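Long-range contacts in pollen-specific leucine-rich repeat extensin-like protein 1 (Arabidopsis thaliana, PDB 6TME), which probably helps control cell-wall integrity and growth in pollen tubes, its leucine-rich repeat domain serving, as in relatives, to bind small secreted signalling peptides: residues Ile242-Ser247 against Ser266-Val271; Gly272-Thr277 against Asn292-Phe297; Asp288-Lys293 against Thr312-Phe317; Val298-Cys303 against Ala322-Pro327. All blocks are in the same frame, centred on the assembly; numbering follows the deposited sequence.

In the fold
Running from the N terminus, the chain meets contact 1 first, where Ile242-Ser247 pairs with Ser266-Val271 one turn of the leucine-rich repeat solenoid later; it closes before the others open. Contact 2 starts directly behind it at Gly272 and ends at Phe297, after contact 3 has begun at Asp288, so the two overlap and share Asn292 and Lys293. Contact 3 crosses contact 4, whose first segment, Val298-Cys303, lies between the segments of contact 3. Contacts 1 and 3 join successive turns at and just after the parallel strands, contact 2 ties the following loops, and contact 4 seals a later turn with a disulfide. Contacts 1, 2 and 3 touch one another; contact 4 touches only 2 and 3.

Contact 1 of 4, residues Ile242-Ser247 against Ser266-Val271; sequences IGNNLS and SSNGFV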
loop_
_atom_site.group_PDB
_atom_site.type_symbol
_atom_site.label_atom_id
_atom_site.label_comp_id
_atom_site.label_asym_id
_atom_site.label_seq_id
_atom_site.Cartn_x
_atom_site.Cartn_y
_atom_site.Cartn_z
ATOM N N ILE A 242 1.841 -4.897 9.149
ATOM C CA ILE A 242 1.900 -4.310 10.486
ATOM C C ILE A 242 0.517 -4.120 11.112
ATOM O O ILE A 242 -0.341 -3.419 10.560
ATOM C CB ILE A 242 2.634 -2.955 10.459
ATOM C CG1 ILE A 242 3.978 -3.076 9.784
ATOM C CG2 ILE A 242 2.827 -2.412 11.878
ATOM C CD1 ILE A 242 4.686 -1.744 9.688
ATOM N N GLY A 243 0.304 -4.707 12.286
ATOM C CA GLY A 243 -0.809 -4.283 13.112
ATOM C C GLY A 243 -2.156 -4.786 12.639
ATOM O O GLY A 243 -3.033 -4.000 12.296
ATOM N N ASN A 244 -2.312 -6.101 12.582
ATOM C CA ASN A 244 -3.578 -6.726 12.241
ATOM C C ASN A 244 -3.831 -7.792 13.305
ATOM O O ASN A 244 -3.245 -7.786 14.395
ATOM C CB ASN A 244 -3.550 -7.285 10.814
ATOM C CG ASN A 244 -3.812 -6.219 9.767
ATOM O OD1 ASN A 244 -4.943 -5.752 9.607
ATOM N ND2 ASN A 244 -2.764 -5.824 9.049
ATOM N N ASN A 245 -4.728 -8.719 12.999
ATOM C CA ASN A 245 -5.019 -9.805 13.915
ATOM C C ASN A 245 -4.800 -11.131 13.212
ATOM O O ASN A 245 -5.640 -12.034 13.290
ATOM C CB ASN A 245 -6.446 -9.680 14.443
ATOM C CG ASN A 245 -6.562 -8.604 15.497
ATOM O OD1 ASN A 245 -5.799 -8.590 16.479
ATOM N ND2 ASN A 245 -7.482 -7.667 15.288
ATOM N N LEU A 246 -3.684 -11.237 12.503
ATOM C CA LEU A 246 -3.330 -12.475 11.837
ATOM C C LEU A 246 -2.654 -13.434 12.829
ATOM O O LEU A 246 -2.115 -13.033 13.868
ATOM C CB LEU A 246 -2.414 -12.179 10.659
ATOM C CG LEU A 246 -2.933 -11.241 9.558
ATOM C CD1 LEU A 246 -1.758 -10.830 8.635
ATOM C CD2 LEU A 246 -4.057 -11.881 8.744
ATOM N N SER A 247 -2.666 -14.712 12.484
ATOM C CA SER A 247 -2.237 -15.765 13.400
ATOM C C SER A 247 -1.887 -16.993 12.575
ATOM O O SER A 247 -1.776 -16.929 11.344
ATOM C CB SER A 247 -3.330 -16.073 14.427
ATOM O OG SER A 247 -4.520 -16.474 13.755
ATOM N N SER A 266 4.883 -7.483 11.558
ATOM C CA SER A 266 4.949 -7.213 12.982
ATOM C C SER A 266 3.577 -6.847 13.549
ATOM O O SER A 266 2.654 -6.430 12.829
ATOM C CB SER A 266 5.964 -6.101 13.281
ATOM O OG SER A 266 5.542 -4.853 12.770
ATOM N N SER A 267 3.459 -7.021 14.869
ATOM C CA SER A 267 2.272 -6.626 15.623
ATOM C C SER A 267 1.052 -7.404 15.148
ATOM O O SER A 267 -0.000 -6.835 14.841
ATOM C CB SER A 267 2.039 -5.116 15.535
ATOM O OG SER A 267 3.124 -4.464 16.143
ATOM N N ASN A 268 1.221 -8.720 15.046
ATOM C CA ASN A 268 0.113 -9.615 14.772
ATOM C C ASN A 268 0.083 -10.655 15.885
ATOM O O ASN A 268 0.402 -10.334 17.034
ATOM C CB ASN A 268 0.260 -10.224 13.373
ATOM C CG ASN A 268 -0.290 -9.284 12.269
ATOM O OD1 ASN A 268 -1.492 -9.202 12.063
ATOM N ND2 ASN A 268 0.596 -8.543 11.607
ATOM N N GLY A 269 -0.283 -11.892 15.564
ATOM C CA GLY A 269 -0.369 -12.936 16.555
ATOM C C GLY A 269 0.145 -14.236 15.978
ATOM O O GLY A 269 -0.421 -15.304 16.231
ATOM N N PHE A 270 1.208 -14.158 15.184
ATOM C CA PHE A 270 1.757 -15.367 14.597
ATOM C C PHE A 270 2.411 -16.247 15.661
ATOM O O PHE A 270 2.872 -15.774 16.703
ATOM C CB PHE A 270 2.758 -15.014 13.511
ATOM C CG PHE A 270 2.155 -14.284 12.353
ATOM C CD1 PHE A 270 1.270 -14.929 11.489
ATOM C CD2 PHE A 270 2.474 -12.955 12.117
ATOM C CE1 PHE A 270 0.716 -14.256 10.420
ATOM C CE2 PHE A 270 1.919 -12.278 11.047
ATOM C CZ PHE A 270 1.041 -12.924 10.195
ATOM N N VAL A 271 2.430 -17.545 15.387
ATOM C CA VAL A 271 2.972 -18.551 16.280
ATOM C C VAL A 271 3.892 -19.456 15.474
ATOM O O VAL A 271 4.066 -19.286 14.270
ATOM C CB VAL A 271 1.868 -19.382 16.967
ATOM C CG1 VAL A 271 1.058 -18.523 17.932
ATOM C CG2 VAL A 271 0.967 -20.006 15.911
HETATM O O HOH W 1 -1.999 -5.902 16.141
#
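Asn268 reaches across to the backbone of Asn244-Leu246 and lies alongside Leu246, the two side chains pointing the same way. Asn268 CG sits beside its own backbone N (chi1 -84°), which carries Asn268 OD1 to 3.0 Å from Leu246 N in a nearly straight bond (165° at the hydrogen), the donor tilted a little from the carbonyl plane. Asn268 OD1 also takes a weak bond from Asn244 N and packs on Asn244 CB at 3.1 Å. The other end of the amide, ND2, donates to Phe241 O, just before Ile242, so both ends of the amide are held and its rotation is fixed. An alanine in place of Asn268 is likely to leave Leu246 N without its acceptor and Phe241 O without this donor, unfastening the turn between them. Beyond the amide, the Phe270 ring runs beside Leu246, its CZ 3.6 Å from Leu246 CB and 3.8 Å from Leu246 CD1. At the other end of the contact, Gly243 N donates to Ser266 O at 3.0 Å, while a water bridges Asn244 O and Ser267 O. Asn244 repeats the role of Asn268 one turn earlier, its OD1 accepting from Phe222 N, and Asn292 repeats it one turn later with Phe270 N. Such a row of inward-turned asparagines, one per turn, is the hallmark of the leucine-rich repeat solenoid.

Contact 2 of 4, residues Gly272-Thr277 against Asn292-Phe297; sequences GSLPST and NKFTGF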
loop_
_atom_site.group_PDB
_atom_site.type_symbol
_atom_site.label_atom_id
_atom_site.label_comp_id
_atom_site.label_asym_id
_atom_site.label_seq_id
_atom_site.Cartn_x
_atom_site.Cartn_y
_atom_site.Cartn_z
ATOM N N GLY A 272 4.477 -20.431 16.154
ATOM C CA GLY A 272 5.403 -21.314 15.494
ATOM C C GLY A 272 6.803 -20.742 15.409
ATOM O O GLY A 272 7.159 -19.716 16.005
ATOM N N SER A 273 7.614 -21.450 14.648
ATOM C CA SER A 273 8.978 -21.044 14.365
ATOM C C SER A 273 9.044 -20.349 13.018
ATOM O O SER A 273 8.190 -20.533 12.152
ATOM C CB SER A 273 9.922 -22.251 14.373
ATOM O OG SER A 273 9.690 -23.051 15.512
ATOM N N LEU A 274 10.056 -19.519 12.866
ATOM C CA LEU A 274 10.351 -18.984 11.555
ATOM C C LEU A 274 10.633 -20.155 10.630
ATOM O O LEU A 274 11.364 -21.075 11.014
ATOM C CB LEU A 274 11.551 -18.041 11.600
ATOM C CG LEU A 274 11.300 -16.843 12.499
ATOM C CD1 LEU A 274 12.455 -15.852 12.447
ATOM C CD2 LEU A 274 9.975 -16.182 12.113
ATOM N N PRO A 275 10.037 -20.197 9.447
ATOM C CA PRO A 275 10.351 -21.288 8.527
ATOM C C PRO A 275 11.773 -21.155 8.013
ATOM O O PRO A 275 12.241 -20.057 7.703
ATOM C CB PRO A 275 9.317 -21.126 7.406
ATOM C CG PRO A 275 8.776 -19.764 7.563
ATOM C CD PRO A 275 8.882 -19.406 9.001
ATOM N N SER A 276 12.463 -22.296 7.939
ATOM C CA SER A 276 13.817 -22.328 7.401
ATOM C C SER A 276 13.860 -21.920 5.937
ATOM O O SER A 276 14.916 -21.506 5.450
ATOM C CB SER A 276 14.422 -23.730 7.579
ATOM O OG SER A 276 13.506 -24.728 7.147
ATOM N N THR A 277 12.736 -22.029 5.228
ATOM C CA THR A 277 12.637 -21.565 3.848
ATOM C C THR A 277 12.914 -20.071 3.697
ATOM O O THR A 277 13.133 -19.609 2.571
ATOM C CB THR A 277 11.243 -21.878 3.298
ATOM O OG1 THR A 277 10.252 -21.458 4.244
ATOM C CG2 THR A 277 11.091 -23.371 3.053
ATOM N N ASN A 292 4.915 -10.576 18.056
ATOM C CA ASN A 292 4.144 -11.741 17.674
ATOM C C ASN A 292 4.278 -12.756 18.799
ATOM O O ASN A 292 4.604 -12.406 19.936
ATOM C CB ASN A 292 4.626 -12.224 16.301
ATOM C CG ASN A 292 3.952 -11.475 15.176
ATOM O OD1 ASN A 292 2.740 -11.578 14.999
ATOM N ND2 ASN A 292 4.726 -10.706 14.422
ATOM N N LYS A 293 4.043 -14.025 18.489
ATOM C CA LYS A 293 4.210 -15.089 19.468
ATOM C C LYS A 293 5.112 -16.177 18.916
ATOM O O LYS A 293 4.921 -17.364 19.191
ATOM C CB LYS A 293 2.860 -15.666 19.893
ATOM C CG LYS A 293 2.246 -14.898 21.032
ATOM C CD LYS A 293 0.910 -14.293 20.676
ATOM C CE LYS A 293 -0.138 -15.348 20.453
ATOM N NZ LYS A 293 -1.465 -14.708 20.256
ATOM N N PHE A 294 6.111 -15.790 18.124
ATOM C CA PHE A 294 7.033 -16.774 17.578
ATOM C C PHE A 294 7.862 -17.412 18.681
ATOM O O PHE A 294 8.194 -16.785 19.697
ATOM C CB PHE A 294 7.993 -16.153 16.577
ATOM C CG PHE A 294 7.338 -15.641 15.344
ATOM C CD1 PHE A 294 6.779 -16.516 14.423
ATOM C CD2 PHE A 294 7.306 -14.275 15.089
ATOM C CE1 PHE A 294 6.176 -16.037 13.264
ATOM C CE2 PHE A 294 6.697 -13.793 13.938
ATOM C CZ PHE A 294 6.138 -14.675 13.020
ATOM N N THR A 295 8.245 -18.656 18.438
ATOM C CA THR A 295 9.073 -19.411 19.362
ATOM C C THR A 295 10.229 -20.034 18.598
ATOM O O THR A 295 10.239 -20.084 17.363
ATOM C CB THR A 295 8.264 -20.496 20.081
ATOM O OG1 THR A 295 7.580 -21.305 19.117
ATOM C CG2 THR A 295 7.240 -19.859 21.014
ATOM N N GLY A 296 11.219 -20.498 19.356
ATOM C CA GLY A 296 12.277 -21.296 18.782
ATOM C C GLY A 296 13.544 -20.521 18.505
ATOM O O GLY A 296 13.868 -19.542 19.187
ATOM N N PHE A 297 14.254 -20.955 17.475
ATOM C CA PHE A 297 15.605 -20.507 17.193
ATOM C C PHE A 297 15.606 -19.543 16.012
ATOM O O PHE A 297 14.840 -19.714 15.060
ATOM C CB PHE A 297 16.512 -21.716 16.906
ATOM C CG PHE A 297 17.862 -21.607 17.519
ATOM C CD1 PHE A 297 18.062 -21.957 18.846
ATOM C CD2 PHE A 297 18.938 -21.131 16.775
ATOM C CE1 PHE A 297 19.313 -21.837 19.422
ATOM C CE2 PHE A 297 20.194 -21.008 17.347
ATOM C CZ PHE A 297 20.377 -21.360 18.674
HETATM O O HOH W 2 4.789 -20.596 19.242
HETATM O O HOH W 3 12.347 -19.860 14.814
#
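Gly272-Pro275, a Gly-x-hydrophobic-Pro segment as in plant-type leucine-rich repeats, lays Gly272, Ser273 and Leu274 against Phe294 and Thr295 of the next turn. The backbones meet through Thr295 N, which donates to Gly272 O at 2.9 Å with 170° at the hydrogen. Gly272 O also lies at the edge of the Phe294 ring, in its plane, 3.6 Å from Phe294 CD1. Leu274 and Phe294 carry the apolar part and cross at about a right angle: Leu274 CD2 stands over the centre of one face of the Phe294 ring, 4.0 Å from its centroid and 12° off the normal, a CH-pi contact. Phe294 CG lies beside its own backbone N (chi1 -65°), which turns the ring inward, where it also meets the rings of Phe289 and Phe270. A serine in place of Phe294 would probably open a gap beneath Leu274 CD2 and leave that methyl without its aromatic face. Two waters complete the seam. One joins Gly272 N, Lys293 O and Thr295 OG1; the other accepts from Leu274 N at 3.0 Å and donates to Phe297 O. Leu274 further touches Ile302 and Phe318, so the contact contributes to the continuous hydrophobic core of a plant leucine-rich repeat solenoid, in which phenylalanines and leucines of successive turns pile up inside.

Contact 3 of 4, residues Asp288-Lys293 against Thr312-Phe317; sequences DFSYNK and TFSYNF. With NAG (2-acetamido-2-deoxy-beta-D-glucopyranose), chain E; NAG (2-acetamido-2-deoxy-beta-D-glucopyranose), chain B.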
loop_
_atom_site.group_PDB
_atom_site.type_symbol
_atom_site.label_atom_id
_atom_site.label_comp_id
_atom_site.label_asym_id
_atom_site.label_seq_id
_atom_site.Cartn_x
_atom_site.Cartn_y
_atom_site.Cartn_z
ATOM N N ASP A 288 10.830 -7.594 9.549
ATOM C CA ASP A 288 10.320 -7.234 10.871
ATOM C C ASP A 288 9.287 -8.271 11.285
ATOM O O ASP A 288 8.209 -8.348 10.685
ATOM C CB ASP A 288 9.685 -5.832 10.863
ATOM C CG ASP A 288 9.301 -5.340 12.278
ATOM O OD1 ASP A 288 9.308 -6.131 13.238
ATOM O OD2 ASP A 288 8.990 -4.147 12.442
ATOM N N PHE A 289 9.598 -9.057 12.314
ATOM C CA PHE A 289 8.625 -9.975 12.897
ATOM C C PHE A 289 8.262 -9.593 14.317
ATOM O O PHE A 289 7.674 -10.416 15.035
ATOM C CB PHE A 289 9.140 -11.416 12.894
ATOM C CG PHE A 289 9.394 -11.974 11.532
ATOM C CD1 PHE A 289 8.377 -12.092 10.620
ATOM C CD2 PHE A 289 10.640 -12.416 11.182
ATOM C CE1 PHE A 289 8.612 -12.618 9.376
ATOM C CE2 PHE A 289 10.876 -12.957 9.945
ATOM C CZ PHE A 289 9.872 -13.045 9.042
ATOM N N SER A 290 8.614 -8.381 14.752
ATOM C CA SER A 290 8.402 -8.013 16.150
ATOM C C SER A 290 6.923 -8.136 16.542
ATOM O O SER A 290 6.016 -8.116 15.699
ATOM C CB SER A 290 8.912 -6.591 16.415
ATOM O OG SER A 290 8.041 -5.630 15.858
ATOM N N TYR A 291 6.693 -8.288 17.846
ATOM C CA TYR A 291 5.356 -8.252 18.453
ATOM C C TYR A 291 4.459 -9.346 17.885
ATOM O O TYR A 291 3.400 -9.094 17.306
ATOM C CB TYR A 291 4.704 -6.884 18.276
ATOM C CG TYR A 291 5.344 -5.811 19.092
ATOM C CD1 TYR A 291 4.988 -5.633 20.425
ATOM C CD2 TYR A 291 6.296 -4.960 18.528
ATOM C CE1 TYR A 291 5.578 -4.657 21.186
ATOM C CE2 TYR A 291 6.896 -3.974 19.279
ATOM C CZ TYR A 291 6.533 -3.827 20.613
ATOM O OH TYR A 291 7.111 -2.839 21.381
ATOM N N ASN A 292 4.915 -10.576 18.056
ATOM C CA ASN A 292 4.144 -11.741 17.674
ATOM C C ASN A 292 4.278 -12.756 18.799
ATOM O O ASN A 292 4.604 -12.406 19.936
ATOM C CB ASN A 292 4.626 -12.224 16.301
ATOM C CG ASN A 292 3.952 -11.475 15.176
ATOM O OD1 ASN A 292 2.740 -11.578 14.999
ATOM N ND2 ASN A 292 4.726 -10.706 14.422
ATOM N N LYS A 293 4.043 -14.025 18.489
ATOM C CA LYS A 293 4.210 -15.089 19.468
ATOM C C LYS A 293 5.112 -16.177 18.916
ATOM O O LYS A 293 4.921 -17.364 19.191
ATOM C CB LYS A 293 2.860 -15.666 19.893
ATOM C CG LYS A 293 2.246 -14.898 21.032
ATOM C CD LYS A 293 0.910 -14.293 20.676
ATOM C CE LYS A 293 -0.138 -15.348 20.453
ATOM N NZ LYS A 293 -1.465 -14.708 20.256
ATOM N N THR A 312 14.386 -7.175 12.769
ATOM C CA THR A 312 13.745 -6.907 14.056
ATOM C C THR A 312 12.882 -8.112 14.416
ATOM O O THR A 312 11.944 -8.440 13.687
ATOM C CB THR A 312 12.870 -5.647 13.959
ATOM O OG1 THR A 312 13.672 -4.517 13.583
ATOM C CG2 THR A 312 12.115 -5.363 15.264
ATOM N N PHE A 313 13.201 -8.782 15.520
ATOM C CA PHE A 313 12.421 -9.941 15.942
ATOM C C PHE A 313 12.071 -9.835 17.422
ATOM O O PHE A 313 11.853 -10.842 18.100
ATOM C CB PHE A 313 13.147 -11.255 15.626
ATOM C CG PHE A 313 14.607 -11.288 16.048
ATOM C CD1 PHE A 313 15.585 -10.626 15.313
ATOM C CD2 PHE A 313 14.999 -12.027 17.158
ATOM C CE1 PHE A 313 16.927 -10.671 15.697
ATOM C CE2 PHE A 313 16.335 -12.096 17.549
ATOM C CZ PHE A 313 17.303 -11.414 16.823
ATOM N N SER A 314 11.988 -8.605 17.919
ATOM C CA SER A 314 11.763 -8.346 19.323
ATOM C C SER A 314 10.313 -8.666 19.707
ATOM O O SER A 314 9.439 -8.810 18.855
ATOM C CB SER A 314 12.107 -6.887 19.618
ATOM O OG SER A 314 11.165 -6.061 18.996
ATOM N N TYR A 315 10.059 -8.757 21.017
ATOM C CA TYR A 315 8.728 -9.064 21.553
ATOM C C TYR A 315 8.145 -10.314 20.903
ATOM O O TYR A 315 7.098 -10.280 20.238
ATOM C CB TYR A 315 7.778 -7.881 21.391
ATOM C CG TYR A 315 8.262 -6.730 22.181
ATOM C CD1 TYR A 315 7.938 -6.613 23.530
ATOM C CD2 TYR A 315 9.098 -5.777 21.611
ATOM C CE1 TYR A 315 8.413 -5.563 24.286
ATOM C CE2 TYR A 315 9.578 -4.720 22.365
ATOM C CZ TYR A 315 9.232 -4.624 23.698
ATOM O OH TYR A 315 9.702 -3.583 24.450
ATOM N N ASN A 316 8.848 -11.420 21.125
ATOM C CA ASN A 316 8.406 -12.757 20.725
ATOM C C ASN A 316 8.782 -13.715 21.853
ATOM O O ASN A 316 9.015 -13.304 22.999
ATOM C CB ASN A 316 9.009 -13.115 19.362
ATOM C CG ASN A 316 8.276 -12.411 18.219
ATOM O OD1 ASN A 316 7.115 -12.711 17.955
ATOM N ND2 ASN A 316 8.932 -11.441 17.579
ATOM N N PHE A 317 8.849 -15.009 21.554
ATOM C CA PHE A 317 9.346 -15.961 22.559
ATOM C C PHE A 317 10.474 -16.820 21.997
ATOM O O PHE A 317 10.512 -18.038 22.207
ATOM C CB PHE A 317 8.233 -16.865 23.079
ATOM C CG PHE A 317 7.058 -16.128 23.650
ATOM C CD1 PHE A 317 6.953 -15.920 25.005
ATOM C CD2 PHE A 317 6.054 -15.659 22.822
ATOM C CE1 PHE A 317 5.880 -15.254 25.538
ATOM C CE2 PHE A 317 4.969 -14.995 23.349
ATOM C CZ PHE A 317 4.886 -14.792 24.720
HETATM C C1 NAG E . 14.674 -1.082 11.656
HETATM C C2 NAG E . 14.604 0.437 11.539
HETATM C C3 NAG E . 13.825 1.023 12.715
HETATM C C4 NAG E . 12.430 0.416 12.763
HETATM C C5 NAG E . 12.520 -1.106 12.854
HETATM C C6 NAG E . 11.175 -1.771 12.676
HETATM C C7 NAG E . 16.570 1.243 10.294
HETATM C C8 NAG E . 17.926 1.871 10.398
HETATM N N2 NAG E . 15.932 1.030 11.452
HETATM O O3 NAG E . 13.709 2.433 12.550
HETATM O O4 NAG E . 11.662 0.963 13.832
HETATM O O5 NAG E . 13.348 -1.619 11.797
HETATM O O6 NAG E . 10.751 -1.693 11.319
HETATM O O7 NAG E . 16.080 0.930 9.209
HETATM C C1 NAG B . 9.107 1.483 16.690
HETATM C C2 NAG B . 9.792 0.516 15.727
HETATM C C3 NAG B . 10.714 1.284 14.777
HETATM C C4 NAG B . 9.964 2.433 14.111
HETATM C C5 NAG B . 9.208 3.277 15.135
HETATM C C6 NAG B . 8.285 4.293 14.503
HETATM C C7 NAG B . 10.171 -1.792 16.490
HETATM C C8 NAG B . 11.043 -2.698 17.311
HETATM N N2 NAG B . 10.534 -0.503 16.457
HETATM O O1 NAG B . 8.254 0.791 17.543
HETATM O O4 NAG B . 10.899 3.275 13.451
HETATM O O5 NAG B . 8.382 2.443 15.957
HETATM O O6 NAG B . 7.199 4.609 15.366
HETATM O O7 NAG B . 9.183 -2.210 15.886
#
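Tyr315 lies alongside Tyr291, and the two rings form an offset stack with centroids 4.3 Å apart and planes at only 7°. Starting at its root, Tyr315 CB sits over the face of the Tyr291 ring in a CH-pi contact, 18° off the normal. Tyr315 CG comes next, 3.5 Å from Tyr291 CE1; CD2 follows, 3.4 Å from Tyr291 CZ and above the rim of that ring. Further out, Tyr315 CE2 meets Tyr291 OH at 3.3 Å, the phenol oxygen standing over the Tyr315 ring face, and the tip, Tyr315 OH, ends 4.1 Å from Tyr291 OH. The neighbouring asparagines belong to the asparagine row characteristic of the leucine-rich repeat solenoid. Asn316 ND2 donates to Phe289 O at 3.0 Å across the contact and to Phe313 O within its own segment. Asn292 ND2 comes to Phe289 O from the opposite face of the carbonyl plane, so two amides grip one oxygen, and Asn316 OD1 accepts from Phe294 N. On the strand side, Phe289 N donates to Thr312 O at 2.8 Å. Asp288 CG is anti to the backbone N (chi1 -172°); OD1 accepts from Ser290 N, closing an Asx turn, and takes the Ser290 hydroxyl on its syn lone pair. OD2 takes a weak bond from O6 of an N-acetylglucosamine, while Thr312 CG2 packs at 3.5 Å on the acetyl methyl C8 of a second one.

Contact 4 of 4, residues Val298-Cys303 against Ala322-Pro327; sequences VTDNIC and AQSCVP. With SO4 (sulfate ion), chain K.
The backbone of Val298-Cys303 leaves an extended stretch at Val298, passes the N-cap residue Thr299 and winds into the short helix 300-303, while Ala322 opens a 3-10 turn opposite, its N donating to Val298 O at 2.7 Å. Four residues beyond Thr299 the two segments are joined covalently: Cys303 SG and Cys325 SG form a disulfide with a chi3 of 108°. Cys303 SG lies beside its own backbone N (chi1 -64°), a torsion that turns the sulfur toward its partner in the facing turn. Val298 CG1 packs on Cys325 SG at 3.6 Å, covering the bridge from the strand side. Beside the bridge, Ala322 CB rests against Asp300 N at 3.5 Å, and Ser324 OG lies 3.2 Å from Asp300 CB. A sulfate ion, probably from the crystallisation liquor, sits beside Asp300 and Ser324: its O2 accepts from Ser324 N at 3.0 Å and from Ser324 OG, and its O4 is 2.6 Å from Asp300 OD2. Thr299 O takes bonds from both Ile302 N and Cys303 N, fixing the start of the helix. Inward, the disulfide-linked turns pack near the C-terminal end of the repeats: Val298, Ile302 and Cys303 lean on Phe311 of strand 310-312, Val298 also on Phe318 of strand 317-321, and Cys303 on Phe335 of strand 334-336.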
loop_
_atom_site.group_PDB
_atom_site.type_symbol
_atom_site.label_atom_id
_atom_site.label_comp_id
_atom_site.label_asym_id
_atom_site.label_seq_id
_atom_site.Cartn_x
_atom_site.Cartn_y
_atom_site.Cartn_z
ATOM N N VAL A 298 16.444 -18.511 16.100
ATOM C CA VAL A 298 16.780 -17.655 14.966
ATOM C C VAL A 298 18.199 -18.022 14.555
ATOM O O VAL A 298 19.150 -17.823 15.323
ATOM C CB VAL A 298 16.674 -16.161 15.303
ATOM C CG1 VAL A 298 17.039 -15.314 14.082
ATOM C CG2 VAL A 298 15.267 -15.808 15.834
ATOM N N THR A 299 18.338 -18.568 13.353
ATOM C CA THR A 299 19.574 -19.143 12.842
ATOM C C THR A 299 20.277 -18.163 11.908
ATOM O O THR A 299 19.705 -17.162 11.463
ATOM C CB THR A 299 19.271 -20.430 12.075
ATOM O OG1 THR A 299 18.488 -20.086 10.929
ATOM C CG2 THR A 299 18.455 -21.364 12.928
ATOM N N ASP A 300 21.523 -18.487 11.569
ATOM C CA ASP A 300 22.222 -17.683 10.576
ATOM C C ASP A 300 21.790 -18.029 9.160
ATOM O O ASP A 300 22.201 -17.347 8.217
ATOM C CB ASP A 300 23.741 -17.839 10.728
ATOM C CG ASP A 300 24.200 -19.262 10.558
ATOM O OD1 ASP A 300 23.335 -20.170 10.590
ATOM O OD2 ASP A 300 25.422 -19.468 10.383
ATOM N N ASN A 301 20.990 -19.087 9.000
ATOM C CA ASN A 301 20.245 -19.290 7.766
ATOM C C ASN A 301 19.577 -17.990 7.342
ATOM O O ASN A 301 19.540 -17.646 6.154
ATOM C CB ASN A 301 19.196 -20.378 7.987
ATOM C CG ASN A 301 19.005 -21.251 6.792
ATOM O OD1 ASN A 301 19.833 -21.265 5.882
ATOM N ND2 ASN A 301 17.898 -21.999 6.778
ATOM N N ILE A 302 19.083 -17.240 8.319
ATOM C CA ILE A 302 18.335 -16.017 8.094
ATOM C C ILE A 302 19.199 -14.782 8.321
ATOM O O ILE A 302 19.219 -13.865 7.500
ATOM C CB ILE A 302 17.091 -16.025 9.009
ATOM C CG1 ILE A 302 16.149 -17.154 8.583
ATOM C CG2 ILE A 302 16.408 -14.684 9.014
ATOM C CD1 ILE A 302 15.149 -17.561 9.632
ATOM N N CYS A 303 19.953 -14.759 9.417
ATOM C CA CYS A 303 20.705 -13.573 9.803
ATOM C C CYS A 303 21.874 -13.269 8.877
ATOM O O CYS A 303 22.402 -12.150 8.930
ATOM C CB CYS A 303 21.197 -13.717 11.240
ATOM S SG CYS A 303 19.824 -13.810 12.441
ATOM N N ALA A 322 21.412 -17.462 16.777
ATOM C CA ALA A 322 22.781 -17.570 16.303
ATOM C C ALA A 322 23.594 -16.342 16.711
ATOM O O ALA A 322 23.059 -15.247 16.915
ATOM C CB ALA A 322 22.796 -17.739 14.781
ATOM N N GLN A 323 24.911 -16.533 16.827
ATOM C CA GLN A 323 25.781 -15.422 17.205
ATOM C C GLN A 323 25.734 -14.304 16.174
ATOM O O GLN A 323 25.871 -13.126 16.523
ATOM C CB GLN A 323 27.223 -15.907 17.384
ATOM C CG GLN A 323 27.372 -17.104 18.315
ATOM C CD GLN A 323 28.825 -17.480 18.566
ATOM O OE1 GLN A 323 29.747 -16.786 18.124
ATOM N NE2 GLN A 323 29.035 -18.583 19.280
ATOM N N SER A 324 25.545 -14.642 14.911
ATOM C CA SER A 324 25.459 -13.598 13.903
ATOM C C SER A 324 24.113 -12.884 13.903
ATOM O O SER A 324 23.950 -11.925 13.150
ATOM C CB SER A 324 25.756 -14.178 12.522
ATOM O OG SER A 324 24.890 -15.261 12.245
ATOM N N CYS A 325 23.163 -13.305 14.738
ATOM C CA CYS A 325 21.895 -12.603 14.940
ATOM C C CYS A 325 21.937 -11.607 16.080
ATOM O O CYS A 325 20.911 -10.987 16.373
ATOM C CB CYS A 325 20.767 -13.586 15.249
ATOM S SG CYS A 325 20.595 -14.853 14.053
ATOM N N VAL A 326 23.067 -11.471 16.756
ATOM C CA VAL A 326 23.088 -10.736 18.018
ATOM C C VAL A 326 23.192 -9.244 17.714
ATOM O O VAL A 326 24.065 -8.834 16.932
ATOM C CB VAL A 326 24.245 -11.213 18.896
ATOM C CG1 VAL A 326 24.369 -10.365 20.169
ATOM C CG2 VAL A 326 24.026 -12.662 19.269
ATOM N N PRO A 327 22.320 -8.425 18.278
ATOM C CA PRO A 327 22.437 -6.980 18.076
ATOM C C PRO A 327 23.743 -6.470 18.673
ATOM O O PRO A 327 24.303 -7.059 19.599
ATOM C CB PRO A 327 21.212 -6.410 18.806
ATOM C CG PRO A 327 20.278 -7.615 19.032
ATOM C CD PRO A 327 21.191 -8.796 19.154
HETATM S S SO4 K . 27.559 -17.753 13.089
HETATM O O1 SO4 K . 28.523 -16.654 13.016
HETATM O O2 SO4 K . 26.422 -17.358 13.917
HETATM O O3 SO4 K . 28.207 -18.916 13.693
HETATM O O4 SO4 K . 27.101 -18.099 11.745
#